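PDB 3LXQ: uncharacterized protein VP1736 from Vibrio parahaemolyticus, which is of unknown function but carries a sulfatase-family alpha/beta domain of the alkaline phosphatase clan, built round a mixed beta sheet. Local coordinates for residues Leu92-Gly97 against Leu244-Ser249; Val218-Leu223 against Lys276-Ala281; Tyr254-Gly259 against Ser266-Arg271. All coordinates share one frame; numbering follows the deposited sequence.

Interaction 1: Leu92-Gly97 against Leu244-Ser249; sequences LQESLG and LVFTSS
Leu92 and Phe246 pair in parallel at the ends of neighbouring strands, their side chains lying abreast on the same face of the sheet. Leu92 N donates to Val245 O (2.7 Å), and Leu92 O takes the nearly straight bond from Thr247 N (3.1 Å, 173° at the hydrogen), so the two bonds of Leu92 straddle Phe246.

The Leu92 side chain leaves with CG anti to the backbone N (chi1 -174°), which sends it over the phenyl ring. Its CB lies 4.0 Å from Leu244 CD1; CG comes next, 3.6 Å from Phe246 CD1; and CD2 ends above one ring face, 4.0 Å from the centroid in a CH-pi contact displaced toward the rim. Leu92 O meets the same ring at its edge.

Past Gln93 regular pairing stops, and a threonine hydroxyl takes over: Glu94 N donates to Thr247 OG1 (2.8 Å). A water donates to Glu94 O and also bonds Thr247 OG1, bridging the same two residues. The Glu94 carboxylate reaches across to Phe246, OE2 lying 3.2 Å from CZ, while Ser133 bonds that oxygen from outside. Gln93 to Leu96 then form a type II turn that leads the chain away.

The contact is buried at the carboxyl ends of strands 87-93 and 241-246, the end where this clan usually carries its active site. Strand 175-180 runs alongside 241-246; helices 220-234 and 271-289 cover the face that carries Val245 and Gln93, opposite Leu92 and Phe246.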
loop_
_atom_site.group_PDB
_atom_site.type_symbol
_atom_site.label_atom_id
_atom_site.label_comp_id
_atom_site.label_asym_id
_atom_site.label_seq_id
_atom_site.Cartn_x
_atom_site.Cartn_y
_atom_site.Cartn_z
ATOM N N LEU A 92 4.794 6.333 2.432
ATOM C CA LEU A 92 4.887 5.449 1.271
ATOM C C LEU A 92 6.290 5.492 0.664
ATOM O O LEU A 92 6.837 6.565 0.372
ATOM C CB LEU A 92 3.787 5.773 0.242
ATOM C CG LEU A 92 3.613 4.857 -0.991
ATOM C CD1 LEU A 92 3.272 3.442 -0.622
ATOM C CD2 LEU A 92 2.562 5.406 -1.954
ATOM N N GLN A 93 6.879 4.321 0.501
ATOM C CA GLN A 93 8.282 4.218 0.147
ATOM C C GLN A 93 8.421 3.813 -1.307
ATOM O O GLN A 93 8.153 2.657 -1.672
ATOM C CB GLN A 93 8.997 3.221 1.062
ATOM C CG GLN A 93 8.818 3.499 2.538
ATOM C CD GLN A 93 9.462 4.809 2.960
ATOM O OE1 GLN A 93 10.593 5.094 2.581
ATOM N NE2 GLN A 93 8.736 5.619 3.729
ATOM N N GLU A 94 8.815 4.781 -2.138
ATOM C CA GLU A 94 9.056 4.545 -3.556
ATOM C C GLU A 94 10.014 3.387 -3.796
ATOM O O GLU A 94 11.173 3.434 -3.383
ATOM C CB GLU A 94 9.609 5.804 -4.237
ATOM C CG GLU A 94 10.055 5.587 -5.706
ATOM C CD GLU A 94 8.911 5.113 -6.579
ATOM O OE1 GLU A 94 9.046 4.077 -7.263
ATOM O OE2 GLU A 94 7.854 5.778 -6.560
ATOM N N SER A 95 9.513 2.366 -4.492
ATOM C CA SER A 95 10.312 1.223 -4.969
ATOM C C SER A 95 11.067 0.440 -3.894
ATOM O O SER A 95 11.994 -0.304 -4.209
ATOM C CB SER A 95 11.263 1.654 -6.088
ATOM O OG SER A 95 10.529 2.073 -7.216
ATOM N N LEU A 96 10.640 0.567 -2.634
ATOM C CA LEU A 96 11.322 -0.114 -1.536
ATOM C C LEU A 96 10.925 -1.599 -1.448
ATOM O O LEU A 96 10.146 -1.994 -0.601
ATOM C CB LEU A 96 11.077 0.614 -0.212
ATOM C CG LEU A 96 11.955 0.196 0.981
ATOM C CD1 LEU A 96 13.387 0.552 0.744
ATOM C CD2 LEU A 96 11.468 0.826 2.292
ATOM N N GLY A 97 11.469 -2.415 -2.343
ATOM C CA GLY A 97 11.227 -3.849 -2.306
ATOM C C GLY A 97 11.955 -4.511 -1.156
ATOM O O GLY A 97 12.927 -3.959 -0.620
ATOM N N LEU A 244 -0.715 11.347 3.723
ATOM C CA LEU A 244 0.037 10.467 2.827
ATOM C C LEU A 244 1.314 11.182 2.385
ATOM O O LEU A 244 1.245 12.229 1.770
ATOM C CB LEU A 244 -0.815 10.049 1.609
ATOM C CG LEU A 244 -0.088 9.296 0.484
ATOM C CD1 LEU A 244 0.491 7.976 0.967
ATOM C CD2 LEU A 244 -0.978 9.074 -0.720
ATOM N N VAL A 245 2.463 10.591 2.707
ATOM C CA VAL A 245 3.781 11.145 2.421
ATOM C C VAL A 245 4.494 10.151 1.521
ATOM O O VAL A 245 4.623 8.984 1.878
ATOM C CB VAL A 245 4.619 11.303 3.703
ATOM C CG1 VAL A 245 5.989 11.854 3.374
ATOM C CG2 VAL A 245 3.903 12.181 4.760
ATOM N N PHE A 246 4.965 10.610 0.363
ATOM C CA PHE A 246 5.474 9.710 -0.673
ATOM C C PHE A 246 6.885 10.096 -1.075
ATOM O O PHE A 246 7.107 11.206 -1.547
ATOM C CB PHE A 246 4.516 9.740 -1.873
ATOM C CG PHE A 246 4.806 8.706 -2.950
ATOM C CD1 PHE A 246 5.449 7.505 -2.655
ATOM C CD2 PHE A 246 4.392 8.936 -4.261
ATOM C CE1 PHE A 246 5.697 6.545 -3.656
ATOM C CE2 PHE A 246 4.628 7.982 -5.281
ATOM C CZ PHE A 246 5.278 6.786 -4.968
ATOM N N THR A 247 7.833 9.181 -0.886
ATOM C CA THR A 247 9.243 9.439 -1.231
ATOM C C THR A 247 9.458 9.534 -2.744
ATOM O O THR A 247 8.641 9.025 -3.515
ATOM C CB THR A 247 10.233 8.392 -0.614
ATOM O OG1 THR A 247 10.027 7.090 -1.191
ATOM C CG2 THR A 247 10.088 8.334 0.909
ATOM N N SER A 248 10.569 10.178 -3.129
ATOM C CA SER A 248 10.933 10.477 -4.529
ATOM C C SER A 248 12.409 10.263 -4.863
ATOM O O SER A 248 12.762 10.128 -6.044
ATOM C CB SER A 248 10.622 11.942 -4.854
ATOM O OG SER A 248 9.233 12.130 -5.042
ATOM N N SER A 249 13.282 10.257 -3.857
ATOM C CA SER A 249 14.728 10.162 -4.148
ATOM C C SER A 249 15.109 8.928 -4.944
ATOM O O SER A 249 15.950 9.002 -5.835
ATOM C CB SER A 249 15.592 10.229 -2.880
ATOM O OG SER A 249 15.622 11.539 -2.368
HETATM O O HOH W 1 12.164 5.317 -1.366
#

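Interaction 2: Val218-Leu223 against Lys276-Ala281; sequences VSDEDL and KYSDYA
Two tyrosines of helix 271-289 reach the first turn of helix 220-234, and two hydrogen bonds cross the contact. Glu221 N donates to Tyr277 OH (3.1 Å, 156° at the hydrogen), which gives a partner to a backbone N-H that the helix itself cannot bond so near its start. One turn on, Tyr280 OH donates to Glu221 OE1 (2.8 Å), arriving on the syn side but 34° out of the carboxylate plane. Glu221 makes this possible with an extended chain, CG being anti to the backbone N; Lys260 makes a long, weak ion pair with Glu221 OE1. Ser278 OG lies 3.2 Å from Asp220 OD2, and the other carboxylate oxygen of Asp220, OD1, accepts from Ser248 N and Ser249 N. Within helix 220-234 itself, Ser219 is the N-cap, and its OG donates to Asp222 OD2 (2.8 Å).

Both helices pack on the sheet face that carries Gln93 and Val245, in the layered alpha/beta arrangement of the sulfatase family.

Van der Waals packing fills the middle. Ala281 CB sits 3.7 Å from Asp220 CB and 3.5 Å from Glu221 N, bringing the backbones close. The Tyr277 ring turns its edge to the backbone, CE2 lying 3.7 Å from Asp220 N.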
loop_
_atom_site.group_PDB
_atom_site.type_symbol
_atom_site.label_atom_id
_atom_site.label_comp_id
_atom_site.label_asym_id
_atom_site.label_seq_id
_atom_site.Cartn_x
_atom_site.Cartn_y
_atom_site.Cartn_z
ATOM N N VAL A 218 12.669 17.571 -4.315
ATOM C CA VAL A 218 13.498 17.630 -3.088
ATOM C C VAL A 218 13.857 16.231 -2.571
ATOM O O VAL A 218 13.086 15.264 -2.755
ATOM C CB VAL A 218 12.826 18.453 -1.959
ATOM C CG1 VAL A 218 12.424 19.832 -2.454
ATOM C CG2 VAL A 218 11.625 17.726 -1.389
ATOM N N SER A 219 15.027 16.118 -1.940
ATOM C CA SER A 219 15.469 14.848 -1.351
ATOM C C SER A 219 14.480 14.373 -0.280
ATOM O O SER A 219 13.619 15.143 0.159
ATOM C CB SER A 219 16.878 14.976 -0.767
ATOM O OG SER A 219 16.883 15.799 0.399
ATOM N N ASP A 220 14.585 13.102 0.111
ATOM C CA ASP A 220 13.666 12.538 1.090
ATOM C C ASP A 220 13.860 13.139 2.490
ATOM O O ASP A 220 12.893 13.268 3.223
ATOM C CB ASP A 220 13.740 11.009 1.098
ATOM C CG ASP A 220 13.239 10.387 -0.208
ATOM O OD1 ASP A 220 12.454 11.045 -0.943
ATOM O OD2 ASP A 220 13.644 9.232 -0.505
ATOM N N GLU A 221 15.080 13.545 2.849
ATOM C CA GLU A 221 15.271 14.265 4.133
ATOM C C GLU A 221 14.482 15.582 4.167
ATOM O O GLU A 221 13.836 15.876 5.162
ATOM C CB GLU A 221 16.752 14.477 4.511
ATOM C CG GLU A 221 16.944 15.257 5.831
ATOM C CD GLU A 221 18.361 15.203 6.417
ATOM O OE1 GLU A 221 19.329 14.918 5.682
ATOM O OE2 GLU A 221 18.513 15.462 7.625
ATOM N N ASP A 222 14.506 16.348 3.070
ATOM C CA ASP A 222 13.700 17.579 2.976
ATOM C C ASP A 222 12.208 17.276 3.033
ATOM O O ASP A 222 11.443 17.991 3.687
ATOM C CB ASP A 222 14.046 18.398 1.724
ATOM C CG ASP A 222 15.496 18.869 1.714
ATOM O OD1 ASP A 222 15.934 19.550 2.677
ATOM O OD2 ASP A 222 16.199 18.536 0.737
ATOM N N LEU A 223 11.798 16.207 2.351
ATOM C CA LEU A 223 10.417 15.722 2.424
ATOM C C LEU A 223 10.007 15.451 3.870
ATOM O O LEU A 223 8.942 15.875 4.317
ATOM C CB LEU A 223 10.260 14.427 1.626
ATOM C CG LEU A 223 8.896 13.724 1.662
ATOM C CD1 LEU A 223 7.849 14.475 0.850
ATOM C CD2 LEU A 223 9.051 12.305 1.147
ATOM N N LYS A 276 19.577 3.310 0.452
ATOM C CA LYS A 276 20.278 3.552 1.710
ATOM C C LYS A 276 20.170 5.014 2.147
ATOM O O LYS A 276 20.005 5.280 3.339
ATOM C CB LYS A 276 21.741 3.102 1.647
ATOM C CG LYS A 276 22.427 3.075 3.018
ATOM C CD LYS A 276 23.740 2.317 2.995
ATOM C CE LYS A 276 24.228 2.060 4.417
ATOM N NZ LYS A 276 25.653 1.622 4.463
ATOM N N TYR A 277 20.247 5.948 1.191
ATOM C CA TYR A 277 19.954 7.352 1.489
ATOM C C TYR A 277 18.540 7.519 2.054
ATOM O O TYR A 277 18.361 8.148 3.100
ATOM C CB TYR A 277 20.156 8.303 0.287
ATOM C CG TYR A 277 19.590 9.669 0.612
ATOM C CD1 TYR A 277 20.283 10.545 1.439
ATOM C CD2 TYR A 277 18.315 10.040 0.182
ATOM C CE1 TYR A 277 19.747 11.773 1.790
ATOM C CE2 TYR A 277 17.768 11.270 0.527
ATOM C CZ TYR A 277 18.491 12.130 1.335
ATOM O OH TYR A 277 17.967 13.356 1.674
ATOM N N SER A 278 17.546 6.965 1.356
ATOM C CA SER A 278 16.150 7.039 1.801
ATOM C C SER A 278 15.947 6.463 3.204
ATOM O O SER A 278 15.168 7.008 3.987
ATOM C CB SER A 278 15.220 6.343 0.815
ATOM O OG SER A 278 13.868 6.511 1.212
ATOM N N ASP A 279 16.651 5.374 3.510
ATOM C CA ASP A 279 16.679 4.819 4.868
ATOM C C ASP A 279 17.220 5.811 5.900
ATOM O O ASP A 279 16.616 5.994 6.970
ATOM C CB ASP A 279 17.525 3.549 4.943
ATOM C CG ASP A 279 17.556 2.961 6.346
ATOM O OD1 ASP A 279 16.537 2.348 6.744
ATOM O OD2 ASP A 279 18.577 3.117 7.054
ATOM N N TYR A 280 18.370 6.421 5.594
ATOM C CA TYR A 280 18.935 7.448 6.459
ATOM C C TYR A 280 17.921 8.571 6.631
ATOM O O TYR A 280 17.753 9.098 7.722
ATOM C CB TYR A 280 20.255 8.004 5.889
ATOM C CG TYR A 280 20.504 9.451 6.260
ATOM C CD1 TYR A 280 21.211 9.789 7.420
ATOM C CD2 TYR A 280 20.006 10.487 5.464
ATOM C CE1 TYR A 280 21.425 11.127 7.768
ATOM C CE2 TYR A 280 20.211 11.818 5.804
ATOM C CZ TYR A 280 20.916 12.131 6.949
ATOM O OH TYR A 280 21.108 13.454 7.265
ATOM N N ALA A 281 17.257 8.929 5.537
ATOM C CA ALA A 281 16.296 10.016 5.536
ATOM C C ALA A 281 15.086 9.689 6.409
ATOM O O ALA A 281 14.574 10.573 7.103
ATOM C CB ALA A 281 15.871 10.345 4.109
#

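Interaction 3: Tyr254-Gly259 against Ser266-Arg271; sequences YEYPEG and SEHMTR
Tyr256 holds CG between its backbone N and carbonyl carbon (chi1 68°), while His268 carries its own CG anti to N, and the two rings, coming from opposite directions, meet face to face. They belong to two arms of the irregular excursion that joins strand 241-246 to helix 271-289 in this alpha/beta domain. The result is an offset stack, centroids 3.9 Å apart and planes 22° from parallel.

Glu258 bends at chi2 and lays its carboxylate over the other face of the imidazole, 19° from parallel, so the histidine is sandwiched between tyrosine and glutamate. Tyr256 OH donates to His268 O, but that oxygen is too close to Tyr256 CE2 in the model, so the bond is doubtful.

At the other end Tyr254 slides its ring under the peptide that links Thr270 to Arg271, with Arg271 N above the ring centre. Arg271 CB adds an off-centre CH-pi contact, 4.2 Å from the ring centroid, and the ring turns its edge, through CE1, to a face of the guanidinium, the two planes nearly perpendicular. Thr270 caps the start of helix 271-289 by accepting from Asn273 N. Between the two aromatic contacts, CG of Met269, a selenomethionine, lies 3.3 Å from Tyr254 O, a buried carbonyl oxygen with no polar partner in the model.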
loop_
_atom_site.group_PDB
_atom_site.type_symbol
_atom_site.label_atom_id
_atom_site.label_comp_id
_atom_site.label_asym_id
_atom_site.label_seq_id
_atom_site.Cartn_x
_atom_site.Cartn_y
_atom_site.Cartn_z
ATOM N N TYR A 254 19.127 8.837 -9.709
ATOM C CA TYR A 254 19.521 8.559 -8.303
ATOM C C TYR A 254 20.348 9.672 -7.640
ATOM O O TYR A 254 21.379 9.417 -7.003
ATOM C CB TYR A 254 20.201 7.184 -8.147
ATOM C CG TYR A 254 19.427 6.050 -8.775
ATOM C CD1 TYR A 254 18.227 5.606 -8.219
ATOM C CD2 TYR A 254 19.891 5.422 -9.932
ATOM C CE1 TYR A 254 17.512 4.574 -8.798
ATOM C CE2 TYR A 254 19.177 4.390 -10.521
ATOM C CZ TYR A 254 17.987 3.973 -9.944
ATOM O OH TYR A 254 17.271 2.947 -10.517
ATOM N N GLU A 255 19.877 10.906 -7.795
ATOM C CA GLU A 255 20.515 12.070 -7.184
ATOM C C GLU A 255 20.132 12.106 -5.718
ATOM O O GLU A 255 18.950 11.960 -5.388
ATOM C CB GLU A 255 20.044 13.371 -7.849
ATOM C CG GLU A 255 20.262 13.482 -9.356
ATOM C CD GLU A 255 19.322 14.498 -9.999
ATOM O OE1 GLU A 255 19.748 15.650 -10.246
ATOM O OE2 GLU A 255 18.151 14.155 -10.255
ATOM N N TYR A 256 21.135 12.297 -4.854
ATOM C CA TYR A 256 20.961 12.468 -3.411
ATOM C C TYR A 256 22.246 13.097 -2.823
ATOM O O TYR A 256 23.337 12.919 -3.389
ATOM C CB TYR A 256 20.639 11.124 -2.711
ATOM C CG TYR A 256 21.792 10.159 -2.723
ATOM C CD1 TYR A 256 22.694 10.115 -1.657
ATOM C CD2 TYR A 256 22.013 9.314 -3.816
ATOM C CE1 TYR A 256 23.783 9.254 -1.666
ATOM C CE2 TYR A 256 23.101 8.439 -3.835
ATOM C CZ TYR A 256 23.985 8.419 -2.749
ATOM O OH TYR A 256 25.077 7.575 -2.748
ATOM N N PRO A 257 22.121 13.822 -1.688
ATOM C CA PRO A 257 23.260 14.432 -0.975
ATOM C C PRO A 257 24.459 13.498 -0.713
ATOM O O PRO A 257 24.284 12.290 -0.516
ATOM C CB PRO A 257 22.637 14.858 0.354
ATOM C CG PRO A 257 21.227 15.161 0.023
ATOM C CD PRO A 257 20.831 14.227 -1.093
ATOM N N GLU A 258 25.661 14.072 -0.703
ATOM C CA GLU A 258 26.893 13.338 -0.377
ATOM C C GLU A 258 27.162 13.328 1.140
ATOM O O GLU A 258 26.580 14.119 1.891
ATOM C CB GLU A 258 28.096 13.946 -1.121
ATOM C CG GLU A 258 27.980 13.969 -2.654
ATOM C CD GLU A 258 28.713 12.818 -3.360
ATOM O OE1 GLU A 258 29.286 11.930 -2.682
ATOM O OE2 GLU A 258 28.716 12.806 -4.612
ATOM N N GLY A 259 28.038 12.420 1.571
ATOM C CA GLY A 259 28.454 12.304 2.975
ATOM C C GLY A 259 27.353 12.078 4.004
ATOM O O GLY A 259 27.444 12.564 5.133
ATOM N N SER A 266 30.375 1.691 -4.978
ATOM C CA SER A 266 31.485 2.604 -5.254
ATOM C C SER A 266 30.989 3.887 -5.930
ATOM O O SER A 266 31.387 4.985 -5.542
ATOM C CB SER A 266 32.526 1.906 -6.137
ATOM O OG SER A 266 33.832 2.037 -5.606
ATOM N N GLU A 267 30.122 3.740 -6.936
ATOM C CA GLU A 267 29.503 4.886 -7.623
ATOM C C GLU A 267 28.446 5.530 -6.726
ATOM O O GLU A 267 27.634 4.824 -6.126
ATOM C CB GLU A 267 28.880 4.451 -8.955
ATOM N N HIS A 268 28.463 6.862 -6.635
ATOM C CA HIS A 268 27.532 7.605 -5.770
ATOM C C HIS A 268 26.056 7.467 -6.185
ATOM O O HIS A 268 25.186 7.316 -5.330
ATOM C CB HIS A 268 27.923 9.085 -5.691
ATOM C CG HIS A 268 26.949 9.932 -4.927
ATOM N ND1 HIS A 268 25.960 10.666 -5.543
ATOM C CD2 HIS A 268 26.812 10.163 -3.600
ATOM C CE1 HIS A 268 25.255 11.311 -4.629
ATOM N NE2 HIS A 268 25.758 11.029 -3.442
HETATM N N MSE A 269 25.783 7.523 -7.486
HETATM C CA MSE A 269 24.411 7.520 -7.991
HETATM C C MSE A 269 24.000 6.128 -8.455
HETATM O O MSE A 269 24.099 5.807 -9.643
HETATM C CB MSE A 269 24.244 8.543 -9.126
HETATM C CG MSE A 269 24.217 9.994 -8.662
HETATM SE SE MSE A 269 24.064 11.319 -10.093
HETATM C CE MSE A 269 24.294 12.933 -9.004
ATOM N N THR A 270 23.556 5.304 -7.503
ATOM C CA THR A 270 23.006 3.969 -7.783
ATOM C C THR A 270 21.679 3.777 -7.054
ATOM O O THR A 270 21.340 4.550 -6.148
ATOM C CB THR A 270 23.935 2.814 -7.323
ATOM O OG1 THR A 270 23.894 2.712 -5.894
ATOM C CG2 THR A 270 25.382 3.007 -7.811
ATOM N N ARG A 271 20.947 2.732 -7.438
ATOM C CA ARG A 271 19.709 2.379 -6.761
ATOM C C ARG A 271 19.972 1.990 -5.310
ATOM O O ARG A 271 19.335 2.527 -4.403
ATOM C CB ARG A 271 18.945 1.266 -7.496
ATOM C CG ARG A 271 17.571 1.019 -6.885
ATOM C CD ARG A 271 16.667 0.168 -7.753
ATOM N NE ARG A 271 15.990 0.895 -8.825
ATOM C CZ ARG A 271 14.941 1.707 -8.666
ATOM N NH1 ARG A 271 14.455 1.968 -7.464
ATOM N NH2 ARG A 271 14.394 2.293 -9.718
#

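Overall arrangement
The three interactions lie on the same side of the chain's centre and run outward from the sheet to the surface. The centres of interactions 1 and 2 are about 10 Å apart. Those of interaction 2 and interaction 3 are about 12 Å apart, and those of interaction 1 and interaction 3 about 17 Å. Along the chain, interactions 1 and 2 cross, because 244-249 follows 218-223 and precedes 276-281; both arms of interaction 3 fall between 244-249 and 276-281. A probable hydrogen bond joins Ser249 OG to Asp220 N, while Tyr277 CB on Tyr256 CD1 and Ser95 CB on Arg271 NH1 are plain packing. Helix 271-289 starts in interaction 3 and continues into interaction 2, joining the strand ends to the surface excursion.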